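Local coordinates for protein glucose-6-phosphate isomerase (Chlamydia trachomatis D/UW-3/CX, PDB 6OTU) that catalyses the reversible isomerisation of glucose-6-phosphate to fructose-6-phosphate and holds the sugar phosphate in its active site, at residues I155-S160 with L216-N221. Sequence-based numbering, arbitrary orientation.
Sequences IGIGGS and LEPAAN. With G6Q (glucose-6-phosphate), chain E.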
# COMPACT_ATOMS: atom_id res chain seq x y z
N ILE A 155 -9.61 13.69 13.58
CA ILE A 155 -8.56 14.55 13.05
C ILE A 155 -7.26 14.14 13.71
O ILE A 155 -7.13 14.20 14.94
CB ILE A 155 -8.87 16.04 13.30
CG1 ILE A 155 -10.14 16.47 12.57
CG2 ILE A 155 -7.68 16.91 12.89
CD1 ILE A 155 -10.51 17.93 12.74
N GLY A 156 -6.30 13.71 12.91
CA GLY A 156 -5.03 13.22 13.42
C GLY A 156 -4.28 12.54 12.30
O GLY A 156 -4.85 12.19 11.26
N ILE A 157 -2.99 12.35 12.53
CA ILE A 157 -2.11 11.84 11.48
C ILE A 157 -1.14 10.84 12.09
O ILE A 157 -0.93 10.81 13.30
CB ILE A 157 -1.36 13.02 10.78
CG1 ILE A 157 -0.73 12.59 9.44
CG2 ILE A 157 -0.38 13.66 11.74
CD1 ILE A 157 -0.24 13.79 8.58
N GLY A 158 -0.56 10.00 11.22
CA GLY A 158 0.45 9.06 11.68
C GLY A 158 -0.12 8.07 12.68
O GLY A 158 -1.18 7.48 12.46
N GLY A 159 0.58 7.90 13.81
CA GLY A 159 0.09 7.02 14.87
C GLY A 159 -1.28 7.39 15.41
O GLY A 159 -1.99 6.54 15.94
N SER A 160 -1.67 8.66 15.27
CA SER A 160 -2.99 9.11 15.72
C SER A 160 -4.12 8.75 14.76
O SER A 160 -5.28 8.98 15.11
CB SER A 160 -2.99 10.63 15.96
OG SER A 160 -2.14 10.98 17.05
N LEU A 216 1.43 20.06 13.04
CA LEU A 216 0.81 21.01 12.12
C LEU A 216 -0.53 20.51 11.56
O LEU A 216 -1.50 21.28 11.48
CB LEU A 216 1.77 21.31 10.97
CG LEU A 216 1.15 22.03 9.77
CD1 LEU A 216 0.67 23.41 10.20
CD2 LEU A 216 2.13 22.13 8.60
N GLU A 217 -0.60 19.22 11.17
CA GLU A 217 -1.77 18.74 10.44
C GLU A 217 -3.04 18.74 11.29
O GLU A 217 -4.03 19.37 10.88
CB GLU A 217 -1.48 17.36 9.85
CG GLU A 217 -0.50 17.37 8.70
CD GLU A 217 0.93 17.13 9.15
OE1 GLU A 217 1.71 16.55 8.35
OE2 GLU A 217 1.30 17.53 10.28
N PRO A 218 -3.09 18.07 12.44
CA PRO A 218 -4.29 18.20 13.29
C PRO A 218 -4.65 19.65 13.59
O PRO A 218 -5.84 19.98 13.64
CB PRO A 218 -3.91 17.46 14.58
CG PRO A 218 -2.69 16.68 14.25
CD PRO A 218 -2.01 17.32 13.11
N ALA A 219 -3.65 20.51 13.80
CA ALA A 219 -3.94 21.89 14.18
C ALA A 219 -4.55 22.66 13.01
O ALA A 219 -5.52 23.41 13.19
CB ALA A 219 -2.69 22.60 14.66
N ALA A 220 -4.00 22.49 11.81
CA ALA A 220 -4.62 23.14 10.66
C ALA A 220 -5.99 22.55 10.39
O ALA A 220 -6.93 23.29 10.07
CB ALA A 220 -3.72 23.01 9.43
N ASN A 221 -6.15 21.24 10.55
CA ASN A 221 -7.43 20.63 10.24
C ASN A 221 -8.49 21.01 11.27
O ASN A 221 -9.62 21.36 10.90
CB ASN A 221 -7.28 19.11 10.12
CG ASN A 221 -6.77 18.71 8.75
OD1 ASN A 221 -7.28 19.17 7.73
ND2 ASN A 221 -5.76 17.85 8.72
C1 G6Q E . 4.21 7.72 15.97
C2 G6Q E . 4.92 8.89 15.29
C3 G6Q E . 4.01 9.76 14.44
C4 G6Q E . 3.02 10.60 15.24
C5 G6Q E . 2.38 11.69 14.38
C6 G6Q E . 1.27 12.42 15.09
O1 G6Q E . 4.79 7.07 16.77
O2 G6Q E . 5.59 9.70 16.25
O3 G6Q E . 3.29 8.94 13.51
O4 G6Q E . 1.98 9.78 15.77
O5 G6Q E . 3.40 12.61 13.97
O6 G6Q E . 1.81 12.96 16.33
P G6Q E . 0.81 13.62 17.42
O1P G6Q E . -0.11 12.50 17.89
O2P G6Q E . 1.74 14.12 18.52
O3P G6Q E . 0.07 14.74 16.72
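G156 passes over P218 in the first turn of helix 216-231, their CA atoms 5.0 Å apart, and no hydrogen bond joins the two backbones. On one side of this crossing the CG2 branch of I155 drops onto the helix, meeting P218 CA and N221 CB, each at 3.6 Å. On the other, I157 carries CG1 anti to its backbone N (chi1 -165°) and runs out to place CD1 over the bent side chain of E217, 3.6 Å from E217 CG and 3.4 Å from E217 OE1. That same OE1 is hydrogen-bonded to H386 NE2 and T382 OG1 of the second subunit. H386 is probably an active-site residue; the E217 carboxylate probably positions it, and I157 packs against it as well. N221 turns its ND2 to the carbonyl of N186. Beyond I157 the glycine-rich loop grips the substrate: G159 N donates to O3 of glucose-6-phosphate at 2.9 Å, and S160 OG to phosphate O1P at 2.7 Å. G158, at positive phi, lays its CA 3.4 Å from O3 of the sugar. The loop leads from strand 151-155 of the five-stranded parallel sheet, between strands 180-184 and 204-209, into helix 162-172, while helix 216-231 follows strand 204-209.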